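Local coordinates for putative enoyl-CoA hydratase (Streptomyces avermitilis, PDB 3GKB), which probably acts on acyl-CoA thioesters as a member of the enoyl-CoA hydratase/isomerase (crotonase) family, although its substrate and reaction are not established, at residues Glu64-His69 with Glu123-Ala128; Arg38-Val43 with Gln96-Leu101. All blocks are in the same frame, centred on the assembly; numbering follows the deposited sequence.

Contact 1 of 2, residues Glu64-His69 with Glu123-Ala128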
ATOM      1  N   GLU B  64      -9.182  15.641  24.137  1.00 21.10           N
ATOM      2  CA  GLU B  64      -7.875  15.725  23.473  1.00 20.03           C
ATOM      3  C   GLU B  64      -7.274  14.365  23.089  1.00 19.07           C
ATOM      4  O   GLU B  64      -6.512  14.271  22.095  1.00 18.46           O
ATOM      5  CB  GLU B  64      -6.897  16.469  24.378  1.00 19.77           C
ATOM      6  CG  GLU B  64      -5.557  16.650  23.712  1.00 23.52           C
ATOM      7  CD  GLU B  64      -4.711  17.761  24.313  1.00 28.44           C
ATOM      8  OE1 GLU B  64      -5.127  18.348  25.340  1.00 29.29           O
ATOM      9  OE2 GLU B  64      -3.631  18.017  23.715  1.00 30.47           O
ATOM     10  N   PHE B  65      -7.595  13.335  23.877  1.00 17.28           N
ATOM     11  CA  PHE B  65      -7.009  11.977  23.713  1.00 16.75           C
ATOM     12  C   PHE B  65      -8.064  10.917  23.416  1.00 16.72           C
ATOM     13  O   PHE B  65      -9.096  10.851  24.068  1.00 16.58           O
ATOM     14  CB  PHE B  65      -6.222  11.593  24.965  1.00 17.33           C
ATOM     15  CG  PHE B  65      -5.194  12.606  25.311  1.00 17.55           C
ATOM     16  CD1 PHE B  65      -4.022  12.699  24.559  1.00 21.35           C
ATOM     17  CD2 PHE B  65      -5.436  13.536  26.287  1.00 19.39           C
ATOM     18  CE1 PHE B  65      -3.103  13.685  24.825  1.00 20.04           C
ATOM     19  CE2 PHE B  65      -4.531  14.538  26.539  1.00 20.60           C
ATOM     20  CZ  PHE B  65      -3.373  14.616  25.815  1.00 21.08           C
ATOM     21  N   PHE B  66      -7.799  10.097  22.402  1.00 15.81           N
ATOM     22  CA  PHE B  66      -8.600   8.902  22.150  1.00 15.63           C
ATOM     23  C   PHE B  66      -8.194   7.854  23.177  1.00 15.74           C
ATOM     24  O   PHE B  66      -9.000   7.472  24.042  1.00 16.35           O
ATOM     25  CB  PHE B  66      -8.383   8.415  20.714  1.00 15.23           C
ATOM     26  CG  PHE B  66      -9.109   7.159  20.384  1.00 15.73           C
ATOM     27  CD1 PHE B  66     -10.452   7.187  20.007  1.00 16.42           C
ATOM     28  CD2 PHE B  66      -8.475   5.930  20.483  1.00 15.32           C
ATOM     29  CE1 PHE B  66     -11.109   6.019  19.717  1.00 16.54           C
ATOM     30  CE2 PHE B  66      -9.155   4.752  20.201  1.00 13.86           C
ATOM     31  CZ  PHE B  66     -10.465   4.804  19.825  1.00 16.00           C
ATOM     32  N   LEU B  67      -6.917   7.445  23.112  1.00 16.09           N
ATOM     33  CA  LEU B  67      -6.266   6.592  24.114  1.00 15.73           C
ATOM     34  C   LEU B  67      -4.809   7.019  24.171  1.00 15.98           C
ATOM     35  O   LEU B  67      -4.136   6.982  23.178  1.00 15.57           O
ATOM     36  CB  LEU B  67      -6.345   5.119  23.769  1.00 16.27           C
ATOM     37  CG  LEU B  67      -7.706   4.427  23.925  1.00 15.29           C
ATOM     38  CD1 LEU B  67      -7.636   2.990  23.300  1.00 14.91           C
ATOM     39  CD2 LEU B  67      -8.191   4.411  25.405  1.00 15.37           C
ATOM     40  N   ALA B  68      -4.365   7.478  25.324  1.00 15.15           N
ATOM     41  CA  ALA B  68      -3.055   8.117  25.442  1.00 15.64           C
ATOM     42  C   ALA B  68      -1.921   7.175  25.069  1.00 15.61           C
ATOM     43  O   ALA B  68      -1.044   7.539  24.301  1.00 16.26           O
ATOM     44  CB  ALA B  68      -2.860   8.624  26.842  1.00 15.65           C
ATOM     45  N   HIS B  69      -1.976   5.975  25.647  1.00 15.30           N
ATOM     46  CA  HIS B  69      -0.965   4.909  25.603  1.00 15.73           C
ATOM     47  C   HIS B  69      -1.235   4.004  26.807  1.00 16.12           C
ATOM     48  O   HIS B  69      -2.124   4.286  27.600  1.00 15.10           O
ATOM     49  CB  HIS B  69       0.494   5.440  25.608  1.00 15.55           C
ATOM     50  CG  HIS B  69       0.800   6.369  26.738  1.00 16.79           C
ATOM     51  ND1 HIS B  69       0.958   5.932  28.038  1.00 18.27           N
ATOM     52  CD2 HIS B  69       0.924   7.719  26.773  1.00 16.99           C
ATOM     53  CE1 HIS B  69       1.199   6.972  28.819  1.00 17.68           C
ATOM     54  NE2 HIS B  69       1.159   8.071  28.082  1.00 16.42           N
ATOM     55  N   GLU B 123      -2.139   1.367  18.330  1.00 14.85           N
ATOM     56  CA  GLU B 123      -2.350  -0.044  18.001  1.00 15.96           C
ATOM     57  C   GLU B 123      -3.838  -0.381  17.931  1.00 16.17           C
ATOM     58  O   GLU B 123      -4.271  -1.068  17.006  1.00 15.51           O
ATOM     59  CB  GLU B 123      -1.593  -0.964  18.992  1.00 16.14           C
ATOM     60  CG  GLU B 123      -0.055  -0.781  18.897  1.00 19.86           C
ATOM     61  CD  GLU B 123       0.797  -1.503  19.986  1.00 21.69           C
ATOM     62  OE1 GLU B 123       1.804  -2.133  19.622  1.00 20.68           O
ATOM     63  OE2 GLU B 123       0.480  -1.414  21.191  1.00 23.74           O
ATOM     64  N   PHE B 124      -4.598   0.129  18.909  1.00 15.78           N
ATOM     65  CA  PHE B 124      -6.058  -0.045  19.024  1.00 15.58           C
ATOM     66  C   PHE B 124      -6.728   0.519  17.780  1.00 15.11           C
ATOM     67  O   PHE B 124      -7.505  -0.178  17.086  1.00 14.21           O
ATOM     68  CB  PHE B 124      -6.509   0.676  20.315  1.00 15.64           C
ATOM     69  CG  PHE B 124      -7.930   0.457  20.709  1.00 16.80           C
ATOM     70  CD1 PHE B 124      -8.218  -0.132  21.936  1.00 18.21           C
ATOM     71  CD2 PHE B 124      -8.985   0.904  19.929  1.00 18.77           C
ATOM     72  CE1 PHE B 124      -9.499  -0.327  22.348  1.00 19.60           C
ATOM     73  CE2 PHE B 124     -10.315   0.698  20.370  1.00 20.20           C
ATOM     74  CZ  PHE B 124     -10.545   0.087  21.568  1.00 19.28           C
ATOM     75  N   VAL B 125      -6.336   1.749  17.413  1.00 14.85           N
ATOM     76  CA  VAL B 125      -6.878   2.391  16.211  1.00 14.09           C
ATOM     77  C   VAL B 125      -6.628   1.538  14.971  1.00 13.90           C
ATOM     78  O   VAL B 125      -7.556   1.342  14.170  1.00 13.87           O
ATOM     79  CB  VAL B 125      -6.329   3.828  16.012  1.00 14.19           C
ATOM     80  CG1 VAL B 125      -6.768   4.419  14.626  1.00 14.58           C
ATOM     81  CG2 VAL B 125      -6.764   4.746  17.185  1.00 13.27           C
ATOM     82  N   ALA B 126      -5.398   1.033  14.802  1.00 13.91           N
ATOM     83  CA  ALA B 126      -5.017   0.320  13.559  1.00 14.03           C
ATOM     84  C   ALA B 126      -5.638  -1.075  13.468  1.00 13.38           C
ATOM     85  O   ALA B 126      -5.761  -1.630  12.389  1.00 13.64           O
ATOM     86  CB  ALA B 126      -3.497   0.212  13.459  1.00 14.42           C
ATOM     87  N   ALA B 127      -6.065  -1.617  14.602  1.00 14.33           N
ATOM     88  CA  ALA B 127      -6.567  -3.007  14.687  1.00 14.34           C
ATOM     89  C   ALA B 127      -8.031  -3.132  14.227  1.00 14.12           C
ATOM     90  O   ALA B 127      -8.468  -4.204  13.790  1.00 13.75           O
ATOM     91  CB  ALA B 127      -6.456  -3.516  16.116  1.00 14.37           C
ATOM     92  N   ALA B 128      -8.776  -2.036  14.320  1.00 14.03           N
ATOM     93  CA  ALA B 128     -10.190  -2.034  13.936  1.00 14.08           C
ATOM     94  C   ALA B 128     -10.347  -2.256  12.428  1.00 14.72           C
ATOM     95  O   ALA B 128      -9.436  -1.970  11.642  1.00 14.51           O
ATOM     96  CB  ALA B 128     -10.859  -0.746  14.358  1.00 13.63           C
TER

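Contact 2 of 2, residues Arg38-Val43 with Gln96-Leu101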
ATOM      1  N   ARG B  38      -9.204  -5.245  31.018  1.00 18.28           N
ATOM      2  CA  ARG B  38     -10.148  -6.266  31.466  1.00 19.46           C
ATOM      3  C   ARG B  38     -11.571  -5.920  31.032  1.00 18.53           C
ATOM      4  O   ARG B  38     -12.314  -6.803  30.579  1.00 19.32           O
ATOM      5  CB  ARG B  38     -10.034  -6.423  32.997  1.00 19.93           C
ATOM      6  CG  ARG B  38     -10.960  -7.408  33.620  1.00 26.70           C
ATOM      7  CD  ARG B  38     -10.483  -7.705  35.054  1.00 31.84           C
ATOM      8  NE  ARG B  38     -10.693  -6.587  35.978  1.00 37.38           N
ATOM      9  CZ  ARG B  38      -9.779  -5.697  36.390  1.00 40.84           C
ATOM     10  NH1 ARG B  38      -8.508  -5.727  35.974  1.00 43.21           N
ATOM     11  NH2 ARG B  38     -10.152  -4.753  37.251  1.00 42.05           N
ATOM     12  N   GLU B  39     -11.938  -4.642  31.134  1.00 18.73           N
ATOM     13  CA  GLU B  39     -13.292  -4.211  30.792  1.00 19.46           C
ATOM     14  C   GLU B  39     -13.530  -4.316  29.279  1.00 18.90           C
ATOM     15  O   GLU B  39     -14.620  -4.695  28.856  1.00 17.52           O
ATOM     16  CB  GLU B  39     -13.597  -2.794  31.307  1.00 19.82           C
ATOM     17  CG  GLU B  39     -13.706  -2.708  32.826  1.00 21.43           C
ATOM     18  CD  GLU B  39     -14.097  -1.340  33.336  1.00 25.45           C
ATOM     19  OE1 GLU B  39     -14.017  -0.336  32.589  1.00 24.50           O
ATOM     20  OE2 GLU B  39     -14.472  -1.260  34.529  1.00 25.72           O
ATOM     21  N   LEU B  40     -12.520  -3.971  28.477  1.00 18.67           N
ATOM     22  CA  LEU B  40     -12.600  -4.159  27.029  1.00 19.46           C
ATOM     23  C   LEU B  40     -12.840  -5.633  26.669  1.00 19.29           C
ATOM     24  O   LEU B  40     -13.678  -5.956  25.807  1.00 19.86           O
ATOM     25  CB  LEU B  40     -11.310  -3.671  26.341  1.00 19.36           C
ATOM     26  CG  LEU B  40     -11.202  -2.177  26.134  1.00 21.25           C
ATOM     27  CD1 LEU B  40      -9.750  -1.797  25.849  1.00 23.13           C
ATOM     28  CD2 LEU B  40     -12.142  -1.725  24.969  1.00 23.14           C
ATOM     29  N   ARG B  41     -12.114  -6.535  27.313  1.00 20.07           N
ATOM     30  CA  ARG B  41     -12.307  -7.954  27.062  1.00 19.90           C
ATOM     31  C   ARG B  41     -13.732  -8.380  27.390  1.00 19.62           C
ATOM     32  O   ARG B  41     -14.387  -9.067  26.596  1.00 18.59           O
ATOM     33  CB  ARG B  41     -11.316  -8.790  27.873  1.00 20.76           C
ATOM     34  CG  ARG B  41     -11.302 -10.243  27.421  1.00 25.25           C
ATOM     35  CD  ARG B  41     -10.090 -11.007  27.941  1.00 29.08           C
ATOM     36  NE  ARG B  41     -10.351 -11.397  29.329  1.00 36.23           N
ATOM     37  CZ  ARG B  41      -9.675 -10.990  30.410  1.00 41.25           C
ATOM     38  NH1 ARG B  41      -8.649 -10.154  30.314  1.00 44.75           N
ATOM     39  NH2 ARG B  41     -10.025 -11.427  31.616  1.00 42.30           N
ATOM     40  N   THR B  42     -14.214  -7.972  28.559  1.00 19.57           N
ATOM     41  CA  THR B  42     -15.587  -8.301  28.975  1.00 20.01           C
ATOM     42  C   THR B  42     -16.634  -7.802  27.987  1.00 19.98           C
ATOM     43  O   THR B  42     -17.513  -8.571  27.559  1.00 20.96           O
ATOM     44  CB  THR B  42     -15.899  -7.755  30.391  1.00 20.36           C
ATOM     45  OG1 THR B  42     -14.946  -8.286  31.316  1.00 22.16           O
ATOM     46  CG2 THR B  42     -17.304  -8.160  30.827  1.00 21.86           C
ATOM     47  N   VAL B  43     -16.535  -6.530  27.608  1.00 20.17           N
ATOM     48  CA  VAL B  43     -17.533  -5.944  26.731  1.00 20.10           C
ATOM     49  C   VAL B  43     -17.482  -6.559  25.334  1.00 19.46           C
ATOM     50  O   VAL B  43     -18.526  -6.923  24.797  1.00 19.41           O
ATOM     51  CB  VAL B  43     -17.420  -4.420  26.646  1.00 21.39           C
ATOM     52  CG1 VAL B  43     -18.371  -3.883  25.566  1.00 22.52           C
ATOM     53  CG2 VAL B  43     -17.775  -3.813  27.958  1.00 22.60           C
ATOM     54  N   GLN B  96      -0.669  -7.415  23.055  1.00 15.59           N
ATOM     55  CA  GLN B  96      -1.181  -7.828  21.752  1.00 14.96           C
ATOM     56  C   GLN B  96      -2.606  -8.356  21.862  1.00 15.96           C
ATOM     57  O   GLN B  96      -3.373  -8.231  20.925  1.00 15.38           O
ATOM     58  CB  GLN B  96      -0.272  -8.892  21.137  1.00 14.77           C
ATOM     59  CG  GLN B  96       1.143  -8.383  20.825  1.00 14.42           C
ATOM     60  CD  GLN B  96       2.121  -9.500  20.473  1.00 15.90           C
ATOM     61  OE1 GLN B  96       1.907 -10.674  20.839  1.00 16.14           O
ATOM     62  NE2 GLN B  96       3.214  -9.144  19.784  1.00 14.66           N
ATOM     63  N   ALA B  97      -2.981  -8.898  23.026  1.00 15.28           N
ATOM     64  CA  ALA B  97      -4.325  -9.462  23.197  1.00 16.83           C
ATOM     65  C   ALA B  97      -5.443  -8.444  22.967  1.00 17.31           C
ATOM     66  O   ALA B  97      -6.508  -8.839  22.493  1.00 17.77           O
ATOM     67  CB  ALA B  97      -4.476 -10.094  24.571  1.00 17.05           C
ATOM     68  N   VAL B  98      -5.196  -7.155  23.234  1.00 17.85           N
ATOM     69  CA  VAL B  98      -6.198  -6.097  22.985  1.00 17.89           C
ATOM     70  C   VAL B  98      -6.494  -5.948  21.488  1.00 17.60           C
ATOM     71  O   VAL B  98      -7.635  -6.131  21.021  1.00 15.74           O
ATOM     72  CB  VAL B  98      -5.717  -4.718  23.533  1.00 17.97           C
ATOM     73  CG1 VAL B  98      -6.738  -3.611  23.215  1.00 18.80           C
ATOM     74  CG2 VAL B  98      -5.372  -4.821  25.014  1.00 21.24           C
ATOM     75  N   GLY B  99      -5.452  -5.628  20.709  1.00 16.58           N
ATOM     76  CA  GLY B  99      -5.624  -5.532  19.258  1.00 16.28           C
ATOM     77  C   GLY B  99      -6.096  -6.838  18.618  1.00 16.22           C
ATOM     78  O   GLY B  99      -6.926  -6.838  17.711  1.00 16.63           O
ATOM     79  N   GLU B 100      -5.607  -7.965  19.107  1.00 16.27           N
ATOM     80  CA  GLU B 100      -6.029  -9.241  18.551  1.00 17.03           C
ATOM     81  C   GLU B 100      -7.499  -9.537  18.819  1.00 17.09           C
ATOM     82  O   GLU B 100      -8.177 -10.093  17.965  1.00 17.38           O
ATOM     83  CB  GLU B 100      -5.098 -10.378  19.005  1.00 17.57           C
ATOM     84  CG  GLU B 100      -3.697 -10.243  18.376  1.00 18.25           C
ATOM     85  CD  GLU B 100      -3.751 -10.186  16.859  1.00 18.47           C
ATOM     86  OE1 GLU B 100      -3.977 -11.232  16.194  1.00 16.79           O
ATOM     87  OE2 GLU B 100      -3.592  -9.066  16.325  1.00 18.05           O
ATOM     88  N   LEU B 101      -8.023  -9.127  19.978  1.00 17.70           N
ATOM     89  CA  LEU B 101      -9.480  -9.267  20.231  1.00 18.26           C
ATOM     90  C   LEU B 101     -10.276  -8.425  19.212  1.00 17.66           C
ATOM     91  O   LEU B 101     -11.199  -8.907  18.565  1.00 17.35           O
ATOM     92  CB  LEU B 101      -9.784  -8.838  21.654  1.00 18.53           C
ATOM     93  CG  LEU B 101     -11.199  -9.062  22.192  1.00 22.41           C
ATOM     94  CD1 LEU B 101     -11.548 -10.534  22.194  1.00 23.69           C
ATOM     95  CD2 LEU B 101     -11.226  -8.446  23.580  1.00 25.67           C
TER

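Contact 1 of 2, residues Glu64-His69 with Glu123-Ala128
Leu-67 and Phe-124 make the tight part of this contact. Leu-67 CD1 lies over one face of the Phe-124 ring, 3.8 Å from its centroid and 26° off the ring normal. This is a CH-pi contact displaced toward the rim, so that the closest ring atom is Phe-124 CD1, 3.5 Å from Leu-67 CD1. Phe-124 CB points toward the loop, and with CG anti to the backbone N (chi1 -172°) the ring runs across in front of it; Phe-58 and Ile-102 also touch this ring.

In the crotonase fold this loop after strand 55-60 faces helix 120-127, and in relatives backbone N-H groups from the loop and the helix start form the oxyanion hole, so a similar role is probable here.

Phe-66 packs at slightly longer range but over a broader area. Its edge is turned toward the face of Phe-124 in an offset edge-to-face pair, with planes at 68° and centroids 5.8 Å apart, and Phe-66 CE2 approaches Phe-124 CD2 to 3.9 Å. Val-125 CG2 meets the same CE2 of Phe-66 obliquely at 3.8 Å. All touching residues are buried, and Val-111 and Leu-113 also pack against Phe-66.

Contact 2 of 2, residues Arg38-Val43 with Gln96-Leu101
Leu-101 reaches across to Arg-41 between two helices of the crotonase fold. Helix 34-48 connects strands 19-24 and 55-60 of the main sheet in a beta-alpha-beta crossover, and helix 96-103 leads into the adjacent strand 108-113. Over these segments the axes run nearly parallel, 24° apart, with a closest approach of 10.6 Å, a spacing bridged mainly by Leu-40, Val-98 and Leu-101.

Apolar contacts carry the junction. With chi1 near 180° (-173°) the Leu-101 chain extends toward helix 34-48, and its second torsion sets the CD2 methyl against the backbone at Arg-41; this methyl also lies 4.2 Å from Arg-41 CG, the first part of a chain whose far end leads away from segment 96-101. Arg-41 also touches Leu-84 and Ser-87 of helix 78-87. Leu-40 and Val-98 add a slacker second contact, Leu-40 CD1 standing 4.4 Å from Val-98 CG1, while Leu-40 also packs on Leu-11 of strand 11-16.

Polar groups hold each helix separately and form no hydrogen bond across the interface. Within the helices the usual i to i+4 backbone bonds are kept, for example Leu-101 N to Ala-97 O at 3.0 Å. Glu-39 hydrogen-bonds to Ser-9 and Thr-10 near the N-terminus, while Glu-100 forms a salt bridge with Arg-103 of its own helix and a hydrogen bond with Tyr-158.

Side chain meets main chain most closely where Leu-101 CD2 sits 3.7 Å from Arg-41 CA, with Leu-40 O 4.1 Å from that same methyl.

Contacts 1 and 2 have centres about 13 Å apart and share one apolar layer. Phe-124 of contact 1 joins them: its CE1 lies 3.8 Å from Leu-40 CD1 and its CD1 4.0 Å from Val-98 CG1, so the ring meets both helices of contact 2. A further touch, Ala-127 CB to Gly-99 O at 3.7 Å, sets helix 120-127 directly against the backbone of helix 96-103. The four segments alternate along the chain. The centre of contact 1 is about 3 Å from the centre of the chain, beside the probable oxyanion-hole region, whereas the centre of contact 2, about 11 Å from that of the chain, continues the packing outward between the helices.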